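Local coordinates for short chain dehydrogenase (A0QTM2 homolog) (Mycobacterium thermoresistibile, PDB 3SC4), which probably catalyses the NAD(P)(H)-dependent oxidation or reduction of a substrate that remains unidentified, as a Rossmann-fold member of the short-chain dehydrogenase family, at residues 146-151 and 230-235; 190-195 and 236-241; 225-230 and 246-251; 93-98 and 140-145. All coordinates share one frame; numbering follows the deposited sequence.

Contact 1 (146-151 and 230-235); sequences HILTLS and VVLNKP
The imidazole of His-146 lies against helix 222-232 and the chain that follows it. Its NE2 donates a hydrogen bond to Lys-234 O (3.1 Å), the acceptor lying near the ring plane while the donor approaches from well above the carbonyl plane. One ring face covers the backbone of Leu-232, whose CA sits 4.2 Å from the ring centroid, almost on the ring normal, in a CH-pi contact. Val-231 O lies over the face too, 3.1 Å from His-146 CE1.

Leu-232 brings its CD2 methyl against the strand, 3.5 Å from His-146 CB. Two residues along, on the same face of the sheet, Leu-148 has CG anti to the backbone N (chi1 -171°), which directs CD1 to CG1 of Val-231 (3.8 Å). Branched aliphatic residues suit this buried layer, where methyl groups of strand and helix meet.

Farther out, the strand is held between its neighbours 96-99 and 190-195, and Ala-190 and Asn-192 also touch the His-146 ring. Asn-144 ND2 provides a second hydrogen bond to Lys-234 O. The carbonyl partner implies that NE2 carries a proton, so histidine can cover the backbone at Leu-232 and still donate to Lys-234 O.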
loop_
_atom_site.group_PDB
_atom_site.type_symbol
_atom_site.label_atom_id
_atom_site.label_comp_id
_atom_site.label_asym_id
_atom_site.label_seq_id
_atom_site.Cartn_x
_atom_site.Cartn_y
_atom_site.Cartn_z
ATOM N N HIS B 146 -10.439 6.550 -19.324
ATOM C CA HIS B 146 -9.905 7.092 -18.086
ATOM C C HIS B 146 -10.181 6.192 -16.913
ATOM O O HIS B 146 -11.324 5.803 -16.696
ATOM C CB HIS B 146 -10.572 8.440 -17.763
ATOM C CG HIS B 146 -9.817 9.614 -18.276
ATOM N ND1 HIS B 146 -8.903 10.296 -17.504
ATOM C CD2 HIS B 146 -9.808 10.203 -19.496
ATOM C CE1 HIS B 146 -8.375 11.272 -18.221
ATOM N NE2 HIS B 146 -8.906 11.238 -19.432
ATOM N N ILE B 147 -9.149 5.896 -16.130
ATOM C CA ILE B 147 -9.373 5.378 -14.796
ATOM C C ILE B 147 -9.146 6.514 -13.812
ATOM O O ILE B 147 -8.155 7.208 -13.904
ATOM C CB ILE B 147 -8.449 4.240 -14.455
ATOM C CG1 ILE B 147 -8.545 3.149 -15.540
ATOM C CG2 ILE B 147 -8.823 3.733 -13.071
ATOM C CD1 ILE B 147 -7.581 1.938 -15.379
ATOM N N LEU B 148 -10.058 6.694 -12.869
ATOM C CA LEU B 148 -9.945 7.774 -11.891
ATOM C C LEU B 148 -10.207 7.202 -10.520
ATOM O O LEU B 148 -11.247 6.555 -10.295
ATOM C CB LEU B 148 -10.963 8.869 -12.184
ATOM C CG LEU B 148 -10.811 10.150 -11.372
ATOM C CD1 LEU B 148 -9.552 10.888 -11.741
ATOM C CD2 LEU B 148 -12.023 11.045 -11.619
ATOM N N THR B 149 -9.276 7.459 -9.602
ATOM C CA THR B 149 -9.254 6.794 -8.314
ATOM C C THR B 149 -9.284 7.867 -7.262
ATOM O O THR B 149 -8.576 8.849 -7.345
ATOM C CB THR B 149 -8.005 5.874 -8.212
ATOM O OG1 THR B 149 -8.109 4.851 -9.202
ATOM C CG2 THR B 149 -7.914 5.208 -6.872
ATOM N N LEU B 150 -10.158 7.686 -6.296
ATOM C CA LEU B 150 -10.488 8.730 -5.339
ATOM C C LEU B 150 -9.617 8.536 -4.108
ATOM O O LEU B 150 -10.015 7.865 -3.126
ATOM C CB LEU B 150 -11.988 8.719 -5.045
ATOM C CG LEU B 150 -12.837 9.549 -6.040
ATOM C CD1 LEU B 150 -12.339 9.556 -7.497
ATOM C CD2 LEU B 150 -14.309 9.212 -5.983
ATOM N N SER B 151 -8.406 9.109 -4.187
ATOM C CA SER B 151 -7.358 8.864 -3.196
ATOM C C SER B 151 -6.363 10.001 -3.257
ATOM O O SER B 151 -6.386 10.771 -4.204
ATOM C CB SER B 151 -6.691 7.528 -3.479
ATOM O OG SER B 151 -6.027 7.595 -4.720
ATOM N N VAL B 230 -14.016 17.462 -15.263
ATOM C CA VAL B 230 -12.909 18.097 -15.966
ATOM C C VAL B 230 -11.845 17.065 -16.339
ATOM O O VAL B 230 -11.400 17.022 -17.485
ATOM C CB VAL B 230 -12.283 19.216 -15.118
ATOM C CG1 VAL B 230 -10.979 19.715 -15.762
ATOM C CG2 VAL B 230 -13.320 20.360 -14.881
ATOM N N VAL B 231 -11.477 16.212 -15.386
ATOM C CA VAL B 231 -10.418 15.222 -15.598
ATOM C C VAL B 231 -10.837 14.182 -16.637
ATOM O O VAL B 231 -10.035 13.810 -17.506
ATOM C CB VAL B 231 -9.977 14.536 -14.269
ATOM C CG1 VAL B 231 -9.018 13.371 -14.533
ATOM C CG2 VAL B 231 -9.330 15.538 -13.363
ATOM N N LEU B 232 -12.099 13.749 -16.591
ATOM C CA LEU B 232 -12.570 12.686 -17.493
ATOM C C LEU B 232 -12.721 13.139 -18.946
ATOM O O LEU B 232 -12.847 12.308 -19.853
ATOM C CB LEU B 232 -13.878 12.096 -16.981
ATOM C CG LEU B 232 -13.767 11.387 -15.627
ATOM C CD1 LEU B 232 -15.141 11.014 -15.091
ATOM C CD2 LEU B 232 -12.872 10.182 -15.769
ATOM N N ASN B 233 -12.693 14.451 -19.153
ATOM C CA ASN B 233 -12.684 15.037 -20.488
ATOM C C ASN B 233 -11.303 15.378 -21.013
ATOM O O ASN B 233 -11.182 15.799 -22.177
ATOM C CB ASN B 233 -13.554 16.289 -20.516
ATOM C CG ASN B 233 -15.007 15.955 -20.606
ATOM O OD1 ASN B 233 -15.475 15.580 -21.665
ATOM N ND2 ASN B 233 -15.734 16.067 -19.489
ATOM N N LYS B 234 -10.254 15.189 -20.208
ATOM C CA LYS B 234 -8.904 15.483 -20.706
ATOM C C LYS B 234 -8.473 14.366 -21.643
ATOM O O LYS B 234 -9.099 13.307 -21.677
ATOM C CB LYS B 234 -7.891 15.627 -19.571
ATOM C CG LYS B 234 -8.078 16.853 -18.715
ATOM C CD LYS B 234 -7.480 18.133 -19.304
ATOM C CE LYS B 234 -7.047 19.090 -18.177
ATOM N NZ LYS B 234 -7.315 20.499 -18.476
ATOM N N PRO B 235 -7.424 14.613 -22.433
ATOM C CA PRO B 235 -6.941 13.520 -23.260
ATOM C C PRO B 235 -6.312 12.418 -22.404
ATOM O O PRO B 235 -5.826 12.684 -21.290
ATOM C CB PRO B 235 -5.905 14.179 -24.182
ATOM C CG PRO B 235 -5.720 15.577 -23.664
ATOM C CD PRO B 235 -6.924 15.921 -22.881
#

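Contact 2 (190-195 and 236-241); sequences ASNTLW and SSYTGN
Asn-192 ND2 donates to Tyr-238 O at 2.8 Å, with an N-H...O angle of 174° and the acceptor in the plane of the side-chain amide. The other end of that amide, OD1, receives Asn-241 N (3.0 Å), which lies in the carbonyl plane on a lone pair. With CG anti to its own carbonyl carbon (chi1 -65°), Asn-192 reaches across like an extra peptide group and holds the segment 238-241 at both ends. Asparagine suits the place because it carries donor and acceptor on one short, rigid group.

Around it the backbones pair irregularly. In regular parallel pairing Asn-241 would bond to both Ser-191 O and Thr-193 N. Its O does reach Thr-193 N (2.9 Å), but Ser-191 O is taken by Gly-240 N (3.0 Å), and Asn-241 N turns to the side chain of Asn-192 instead. Gly-240 has a positive phi of 71°, a conformation that glycine adopts readily.

At the start of the strand, Ser-191 N donates to Thr-239 OG1 (3.1 Å), a hydroxyl standing in for a backbone acceptor. Ala-190, small and apolar, has CB 3.7 Å from both Ser-236 O and Tyr-238 O. Ser-236 OG has two acceptors, Asn-144 OD1 and Pro-145 O, which must share its one proton; they join the loop to the segment leading into the neighbouring strand 146-149.

Side-chain groups thus complete the backbone hydrogen bonding where the incoming chain is not yet a strand, consistent with a defined approach to strand 242-244, the outermost of this chain's sheet.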
loop_
_atom_site.group_PDB
_atom_site.type_symbol
_atom_site.label_atom_id
_atom_site.label_comp_id
_atom_site.label_asym_id
_atom_site.label_seq_id
_atom_site.Cartn_x
_atom_site.Cartn_y
_atom_site.Cartn_z
ATOM N N ALA B 190 -5.780 6.573 -19.498
ATOM C CA ALA B 190 -5.399 7.501 -18.447
ATOM C C ALA B 190 -5.686 6.840 -17.123
ATOM O O ALA B 190 -6.658 6.107 -17.027
ATOM C CB ALA B 190 -6.170 8.799 -18.556
ATOM N N SER B 191 -4.825 7.075 -16.128
ATOM C CA SER B 191 -5.116 6.738 -14.736
ATOM C C SER B 191 -4.606 7.843 -13.835
ATOM O O SER B 191 -3.403 8.112 -13.781
ATOM C CB SER B 191 -4.463 5.410 -14.328
ATOM O OG SER B 191 -4.853 5.020 -13.015
ATOM N N ASN B 192 -5.521 8.468 -13.115
ATOM C CA ASN B 192 -5.199 9.595 -12.242
ATOM C C ASN B 192 -5.855 9.402 -10.877
ATOM O O ASN B 192 -6.774 8.599 -10.724
ATOM C CB ASN B 192 -5.694 10.923 -12.857
ATOM C CG ASN B 192 -4.980 11.281 -14.151
ATOM O OD1 ASN B 192 -3.804 11.653 -14.138
ATOM N ND2 ASN B 192 -5.686 11.166 -15.272
ATOM N N THR B 193 -5.398 10.147 -9.886
ATOM C CA THR B 193 -6.123 10.186 -8.617
ATOM C C THR B 193 -6.677 11.584 -8.403
ATOM O O THR B 193 -6.150 12.561 -8.943
ATOM C CB THR B 193 -5.223 9.814 -7.429
ATOM O OG1 THR B 193 -4.223 10.819 -7.282
ATOM C CG2 THR B 193 -4.548 8.454 -7.636
ATOM N N LEU B 194 -7.716 11.677 -7.576
ATOM C CA LEU B 194 -8.395 12.952 -7.335
ATOM C C LEU B 194 -8.883 12.999 -5.916
ATOM O O LEU B 194 -9.564 12.054 -5.470
ATOM C CB LEU B 194 -9.574 13.107 -8.305
ATOM C CG LEU B 194 -10.368 14.410 -8.303
ATOM C CD1 LEU B 194 -9.450 15.562 -8.688
ATOM C CD2 LEU B 194 -11.642 14.343 -9.229
ATOM N N TRP B 195 -8.581 14.108 -5.235
ATOM C CA TRP B 195 -8.784 14.260 -3.791
ATOM C C TRP B 195 -9.192 15.714 -3.462
ATOM O O TRP B 195 -8.658 16.651 -4.050
ATOM C CB TRP B 195 -7.466 13.918 -3.096
ATOM C CG TRP B 195 -7.529 13.693 -1.597
ATOM C CD1 TRP B 195 -6.928 14.443 -0.644
ATOM C CD2 TRP B 195 -8.137 12.599 -0.916
ATOM N NE1 TRP B 195 -7.154 13.914 0.585
ATOM C CE2 TRP B 195 -7.907 12.784 0.450
ATOM C CE3 TRP B 195 -8.894 11.500 -1.332
ATOM C CZ2 TRP B 195 -8.399 11.907 1.425
ATOM C CZ3 TRP B 195 -9.385 10.620 -0.373
ATOM C CH2 TRP B 195 -9.135 10.834 0.997
ATOM N N SER B 236 -6.327 11.195 -22.914
ATOM C CA SER B 236 -5.779 10.055 -22.189
ATOM C C SER B 236 -4.248 10.176 -21.949
ATOM O O SER B 236 -3.673 9.386 -21.198
ATOM C CB SER B 236 -6.147 8.749 -22.915
ATOM O OG SER B 236 -7.557 8.543 -22.898
ATOM N N SER B 237 -3.599 11.167 -22.567
ATOM C CA SER B 237 -2.209 11.510 -22.240
ATOM C C SER B 237 -2.094 12.223 -20.871
ATOM O O SER B 237 -1.022 12.301 -20.278
ATOM C CB SER B 237 -1.627 12.397 -23.361
ATOM O OG SER B 237 -2.421 13.558 -23.558
ATOM N N TYR B 238 -3.194 12.777 -20.381
ATOM C CA TYR B 238 -3.202 13.411 -19.042
ATOM C C TYR B 238 -3.329 12.314 -17.983
ATOM O O TYR B 238 -4.418 11.917 -17.633
ATOM C CB TYR B 238 -4.365 14.370 -18.981
ATOM C CG TYR B 238 -4.524 15.183 -17.733
ATOM C CD1 TYR B 238 -3.814 16.385 -17.562
ATOM C CD2 TYR B 238 -5.444 14.813 -16.750
ATOM C CE1 TYR B 238 -4.005 17.177 -16.427
ATOM C CE2 TYR B 238 -5.635 15.588 -15.625
ATOM C CZ TYR B 238 -4.922 16.769 -15.467
ATOM O OH TYR B 238 -5.109 17.528 -14.344
ATOM N N THR B 239 -2.194 11.823 -17.509
ATOM C CA THR B 239 -2.124 10.548 -16.805
ATOM C C THR B 239 -0.999 10.572 -15.772
ATOM O O THR B 239 -0.072 11.380 -15.844
ATOM C CB THR B 239 -1.882 9.402 -17.808
ATOM O OG1 THR B 239 -2.137 8.140 -17.192
ATOM C CG2 THR B 239 -0.442 9.457 -18.364
ATOM N N GLY B 240 -1.117 9.704 -14.782
ATOM C CA GLY B 240 -0.130 9.626 -13.713
ATOM C C GLY B 240 -0.115 10.785 -12.737
ATOM O O GLY B 240 0.900 11.013 -12.086
ATOM N N ASN B 241 -1.220 11.526 -12.645
ATOM C CA ASN B 241 -1.291 12.726 -11.803
ATOM C C ASN B 241 -2.033 12.458 -10.515
ATOM O O ASN B 241 -3.081 11.785 -10.519
ATOM C CB ASN B 241 -2.037 13.833 -12.512
ATOM C CG ASN B 241 -1.373 14.254 -13.787
ATOM O OD1 ASN B 241 -1.881 13.995 -14.886
ATOM N ND2 ASN B 241 -0.254 14.940 -13.660
#

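Contact 3 (225-230 and 246-251); sequences ADAAYV and EDVLLE
Helix segments 225-230 and 246-251 approach to 8.8 Å between axes and cross at 59°, with Ala-227 and Leu-249 nearest each other in the backbone. The side-chain contacts are made by carbon atoms, and no hydrogen bond crosses. Leu-249 lies against the first helix: its CG is 4.2 Å from Ala-227 CB, while its CD2 passes over the backbone to come within 3.8 Å of Asp-226 CB. The small methyl of Ala-227 allows the leucine to settle close to the helix surface.

About a turn further along helix 222-232, Val-230 CG1 lies 3.8 Å from Val-248 CG1, and the two side chains run past one another in opposite directions. In Val-248, CG1 stands anti to the backbone N (chi1 166°), a setting that also brings this methyl to Ala-227 O at 3.9 Å. The branch at CB keeps valine's methyls close to the helix, where they meet their partner without a long flexible chain. Asp-226 meets Leu-249 through CB and its backbone; its carboxylate turns elsewhere, and OD2 bonds to Tyr-260 OH.

The other flanks of helix 222-232 are occupied as well. Ala-225 and Ala-228 pack on Ala-24 and Ile-25 of helix 20-30, Tyr-229 makes a cation-pi contact with Arg-28, and Leu-194 of strand 190-195 touches Ala-227 and Ala-228. Helix 245-252, which follows directly on the outermost strand 242-244, therefore packs against a helix that itself lies on the central sheet.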
loop_
_atom_site.group_PDB
_atom_site.type_symbol
_atom_site.label_atom_id
_atom_site.label_comp_id
_atom_site.label_asym_id
_atom_site.label_seq_id
_atom_site.Cartn_x
_atom_site.Cartn_y
_atom_site.Cartn_z
ATOM N N ALA B 225 -17.502 16.116 -7.969
ATOM C CA ALA B 225 -18.175 15.821 -9.257
ATOM C C ALA B 225 -17.665 16.716 -10.397
ATOM O O ALA B 225 -17.266 16.227 -11.446
ATOM C CB ALA B 225 -19.688 15.944 -9.123
ATOM N N ASP B 226 -17.666 18.025 -10.183
ATOM C CA ASP B 226 -17.163 18.970 -11.191
ATOM C C ASP B 226 -15.679 18.749 -11.490
ATOM O O ASP B 226 -15.281 18.790 -12.651
ATOM C CB ASP B 226 -17.402 20.426 -10.775
ATOM C CG ASP B 226 -18.861 20.851 -10.900
ATOM O OD1 ASP B 226 -19.679 20.076 -11.431
ATOM O OD2 ASP B 226 -19.189 21.985 -10.475
ATOM N N ALA B 227 -14.859 18.487 -10.471
ATOM C CA ALA B 227 -13.425 18.246 -10.733
ATOM C C ALA B 227 -13.263 16.951 -11.560
ATOM O O ALA B 227 -12.534 16.927 -12.551
ATOM C CB ALA B 227 -12.584 18.204 -9.438
ATOM N N ALA B 228 -13.981 15.897 -11.178
ATOM C CA ALA B 228 -13.904 14.618 -11.892
ATOM C C ALA B 228 -14.219 14.815 -13.368
ATOM O O ALA B 228 -13.510 14.308 -14.244
ATOM C CB ALA B 228 -14.883 13.604 -11.269
ATOM N N TYR B 229 -15.286 15.581 -13.616
ATOM C CA TYR B 229 -15.780 15.840 -14.953
ATOM C C TYR B 229 -14.687 16.464 -15.805
ATOM O O TYR B 229 -14.442 16.042 -16.920
ATOM C CB TYR B 229 -17.012 16.744 -14.879
ATOM C CG TYR B 229 -17.697 16.948 -16.222
ATOM C CD1 TYR B 229 -18.570 15.982 -16.745
ATOM C CD2 TYR B 229 -17.459 18.110 -16.975
ATOM C CE1 TYR B 229 -19.193 16.163 -17.974
ATOM C CE2 TYR B 229 -18.067 18.307 -18.214
ATOM C CZ TYR B 229 -18.933 17.332 -18.714
ATOM O OH TYR B 229 -19.535 17.558 -19.927
ATOM N N VAL B 230 -14.016 17.462 -15.263
ATOM C CA VAL B 230 -12.909 18.097 -15.966
ATOM C C VAL B 230 -11.845 17.065 -16.339
ATOM O O VAL B 230 -11.400 17.022 -17.485
ATOM C CB VAL B 230 -12.283 19.216 -15.118
ATOM C CG1 VAL B 230 -10.979 19.715 -15.762
ATOM C CG2 VAL B 230 -13.320 20.360 -14.881
ATOM N N GLU B 246 -10.015 21.356 -6.042
ATOM C CA GLU B 246 -10.021 22.788 -6.196
ATOM C C GLU B 246 -8.964 23.252 -7.215
ATOM O O GLU B 246 -9.251 24.072 -8.089
ATOM C CB GLU B 246 -9.813 23.456 -4.844
ATOM C CG GLU B 246 -11.017 23.357 -3.920
ATOM C CD GLU B 246 -11.037 22.093 -3.076
ATOM O OE1 GLU B 246 -10.481 21.050 -3.508
ATOM O OE2 GLU B 246 -11.651 22.146 -1.985
ATOM N N ASP B 247 -7.767 22.689 -7.140
ATOM C CA ASP B 247 -6.711 23.030 -8.096
ATOM C C ASP B 247 -7.134 22.720 -9.541
ATOM O O ASP B 247 -6.926 23.516 -10.444
ATOM C CB ASP B 247 -5.401 22.310 -7.747
ATOM C CG ASP B 247 -4.959 22.571 -6.329
ATOM O OD1 ASP B 247 -5.815 22.550 -5.424
ATOM O OD2 ASP B 247 -3.756 22.794 -6.094
ATOM N N VAL B 248 -7.723 21.554 -9.750
ATOM C CA VAL B 248 -8.164 21.154 -11.072
ATOM C C VAL B 248 -9.186 22.157 -11.592
ATOM O O VAL B 248 -9.146 22.566 -12.774
ATOM C CB VAL B 248 -8.758 19.734 -11.037
ATOM C CG1 VAL B 248 -9.534 19.428 -12.307
ATOM C CG2 VAL B 248 -7.645 18.741 -10.834
ATOM N N LEU B 249 -10.080 22.570 -10.700
ATOM C CA LEU B 249 -11.141 23.486 -11.075
ATOM C C LEU B 249 -10.609 24.868 -11.488
ATOM O O LEU B 249 -11.013 25.375 -12.519
ATOM C CB LEU B 249 -12.200 23.569 -9.975
ATOM C CG LEU B 249 -13.096 22.301 -9.923
ATOM C CD1 LEU B 249 -13.839 22.210 -8.600
ATOM C CD2 LEU B 249 -14.089 22.218 -11.116
ATOM N N LEU B 250 -9.688 25.459 -10.724
ATOM C CA LEU B 250 -9.062 26.744 -11.120
ATOM C C LEU B 250 -8.326 26.661 -12.436
ATOM O O LEU B 250 -8.380 27.587 -13.224
ATOM C CB LEU B 250 -8.052 27.236 -10.073
ATOM C CG LEU B 250 -8.661 27.676 -8.761
ATOM C CD1 LEU B 250 -7.571 28.145 -7.807
ATOM C CD2 LEU B 250 -9.676 28.771 -8.997
ATOM N N GLU B 251 -7.614 25.562 -12.656
ATOM C CA GLU B 251 -6.848 25.362 -13.881
ATOM C C GLU B 251 -7.789 25.302 -15.096
ATOM O O GLU B 251 -7.387 25.636 -16.216
ATOM C CB GLU B 251 -5.944 24.110 -13.751
ATOM C CG GLU B 251 -4.685 24.374 -12.866
ATOM C CD GLU B 251 -4.075 23.139 -12.160
ATOM O OE1 GLU B 251 -4.471 21.976 -12.438
ATOM O OE2 GLU B 251 -3.181 23.352 -11.298
#

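Contact 4 (93-98 and 140-145); sequences GIDICV and KGRDNP
Asp-95 and Arg-142 cross at about a right angle and form a side-on, two-pronged salt bridge. Arg-142 NH1 donates to Asp-95 OD2 at 2.8 Å, nearly straight, on the syn side of the carboxylate. Arg-142 NE reaches Asp-95 OD1 at 2.9 Å, but from above the carboxylate plane and less straight. The planes of the two groups lie 46° apart, and OD2, in the guanidinium plane, is met more squarely than OD1.

The arginine attains this pose by folding back: its chain bends at chi2 (-73°) and chi3 (-67°), bringing NE as well as NH1 to the acid. CG, placed by chi1 beside the backbone N, lies 3.4 Å from Ile-94 O. One face of the guanidinium covers the backbone of Gly-93, whose CA is 4.2 Å from Arg-142 NH2; glycine suits this site, its backbone angles being ones that residues with a side chain avoid, and it lets the guanidinium lie close.

Asp-95 also uses its backbone: its O receives a CA-H...O contact from Pro-145 (CA to O, 3.2 Å), just before strand 146-149 begins. Asp-95 OD2 has a second donor in Thr-11 N, at the start of strand 11-15. Lys-140 forms a salt bridge to Glu-110 of the second subunit.

Two nitrogens of a cation and a backbone N-H around one carboxylate probably stabilise its charged form, and the paired prongs restrain rotation of the arginine where the loop meets the sheet.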
loop_
_atom_site.group_PDB
_atom_site.type_symbol
_atom_site.label_atom_id
_atom_site.label_comp_id
_atom_site.label_asym_id
_atom_site.label_seq_id
_atom_site.Cartn_x
_atom_site.Cartn_y
_atom_site.Cartn_z
ATOM N N GLY B 93 -18.958 -1.749 -23.725
ATOM C CA GLY B 93 -17.584 -1.254 -23.582
ATOM C C GLY B 93 -17.469 -0.231 -22.469
ATOM O O GLY B 93 -18.483 0.343 -22.045
ATOM N N ILE B 94 -16.253 -0.008 -21.971
ATOM C CA ILE B 94 -16.083 0.839 -20.810
ATOM C C ILE B 94 -15.135 1.991 -21.108
ATOM O O ILE B 94 -13.976 1.796 -21.446
ATOM C CB ILE B 94 -15.616 0.036 -19.576
ATOM C CG1 ILE B 94 -16.705 -0.969 -19.182
ATOM C CG2 ILE B 94 -15.291 0.985 -18.369
ATOM C CD1 ILE B 94 -16.270 -1.983 -18.157
ATOM N N ASP B 95 -15.648 3.197 -20.957
ATOM C CA ASP B 95 -14.872 4.397 -21.195
ATOM C C ASP B 95 -14.214 4.917 -19.937
ATOM O O ASP B 95 -13.104 5.435 -20.003
ATOM C CB ASP B 95 -15.791 5.481 -21.751
ATOM C CG ASP B 95 -16.240 5.177 -23.156
ATOM O OD1 ASP B 95 -15.350 5.161 -24.038
ATOM O OD2 ASP B 95 -17.460 4.940 -23.374
ATOM N N ILE B 96 -14.933 4.804 -18.813
ATOM C CA ILE B 96 -14.551 5.397 -17.563
ATOM C C ILE B 96 -14.698 4.377 -16.413
ATOM O O ILE B 96 -15.728 3.720 -16.271
ATOM C CB ILE B 96 -15.422 6.619 -17.270
ATOM C CG1 ILE B 96 -15.321 7.613 -18.419
ATOM C CG2 ILE B 96 -15.014 7.289 -15.910
ATOM C CD1 ILE B 96 -16.383 8.659 -18.369
ATOM N N CYS B 97 -13.629 4.228 -15.634
ATOM C CA CYS B 97 -13.628 3.424 -14.435
ATOM C C CYS B 97 -13.321 4.349 -13.267
ATOM O O CYS B 97 -12.250 4.953 -13.232
ATOM C CB CYS B 97 -12.546 2.365 -14.536
ATOM S SG CYS B 97 -12.381 1.363 -13.038
ATOM N N VAL B 98 -14.268 4.511 -12.352
ATOM C CA VAL B 98 -14.033 5.320 -11.166
ATOM C C VAL B 98 -13.972 4.418 -9.952
ATOM O O VAL B 98 -14.923 3.742 -9.646
ATOM C CB VAL B 98 -15.126 6.360 -10.942
ATOM C CG1 VAL B 98 -14.926 7.031 -9.597
ATOM C CG2 VAL B 98 -15.124 7.379 -12.068
ATOM N N LYS B 140 -9.541 -0.613 -23.713
ATOM C CA LYS B 140 -8.502 -0.458 -24.730
ATOM C C LYS B 140 -8.967 0.114 -26.082
ATOM O O LYS B 140 -8.279 0.942 -26.702
ATOM C CB LYS B 140 -7.791 -1.802 -24.949
ATOM C CG LYS B 140 -6.780 -2.096 -23.854
ATOM C CD LYS B 140 -5.945 -3.322 -24.142
ATOM C CE LYS B 140 -4.938 -3.582 -23.023
ATOM N NZ LYS B 140 -4.413 -4.982 -23.070
ATOM N N GLY B 141 -10.121 -0.307 -26.565
ATOM C CA GLY B 141 -10.526 0.204 -27.889
ATOM C C GLY B 141 -10.953 1.680 -27.954
ATOM O O GLY B 141 -11.080 2.243 -29.038
ATOM N N ARG B 142 -11.184 2.307 -26.801
ATOM C CA ARG B 142 -12.138 3.420 -26.748
ATOM C C ARG B 142 -11.500 4.747 -27.116
ATOM O O ARG B 142 -10.275 4.826 -27.251
ATOM C CB ARG B 142 -12.780 3.498 -25.363
ATOM C CG ARG B 142 -13.235 2.130 -24.789
ATOM C CD ARG B 142 -14.456 1.597 -25.469
ATOM N NE ARG B 142 -15.600 2.453 -25.171
ATOM C CZ ARG B 142 -16.771 2.355 -25.791
ATOM N NH1 ARG B 142 -17.755 3.179 -25.472
ATOM N NH2 ARG B 142 -16.959 1.431 -26.741
ATOM N N ASP B 143 -12.336 5.781 -27.256
ATOM C CA ASP B 143 -11.883 7.067 -27.779
ATOM C C ASP B 143 -10.920 7.764 -26.830
ATOM O O ASP B 143 -9.863 8.250 -27.254
ATOM C CB ASP B 143 -13.063 8.002 -28.142
ATOM C CG ASP B 143 -13.711 7.646 -29.495
ATOM O OD1 ASP B 143 -14.813 8.158 -29.774
ATOM O OD2 ASP B 143 -13.139 6.846 -30.280
ATOM N N ASN B 144 -11.256 7.780 -25.552
ATOM C CA ASN B 144 -10.500 8.554 -24.596
ATOM C C ASN B 144 -10.620 7.978 -23.156
ATOM O O ASN B 144 -11.079 8.639 -22.256
ATOM C CB ASN B 144 -11.038 9.989 -24.688
ATOM C CG ASN B 144 -10.275 10.953 -23.825
ATOM O OD1 ASN B 144 -9.035 10.976 -23.862
ATOM N ND2 ASN B 144 -11.006 11.760 -23.028
ATOM N N PRO B 145 -10.187 6.732 -22.949
ATOM C CA PRO B 145 -10.487 6.015 -21.699
ATOM C C PRO B 145 -9.739 6.512 -20.459
ATOM O O PRO B 145 -8.548 6.815 -20.540
ATOM C CB PRO B 145 -10.068 4.577 -22.013
ATOM C CG PRO B 145 -9.050 4.726 -23.112
ATOM C CD PRO B 145 -9.480 5.884 -23.917
#

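How the contacts relate
Along the chain, contact 4 closes before contacts 1 to 3 open, and the segments of those three alternate. Contacts 4, 1 and 2 follow neighbouring strands of one parallel sheet, 96-99, 146-149 and 190-195. The centres of contacts 1 and 2 are 6 Å apart, those of contacts 1 and 4 about 11 Å. Contact 3 shares Val-230 and helix 222-232 with contact 1 but stands about 20 Å from contact 4, centre to centre, without touching it. Asn-144 of contact 4 also touches contacts 1 and 2. Contacts 1 and 2 bring the chain after helix 222-232 onto the Rossmann-type sheet, contact 4 ties strand 96-99 to the approach to 146-149, and contact 3 seats helix 245-252.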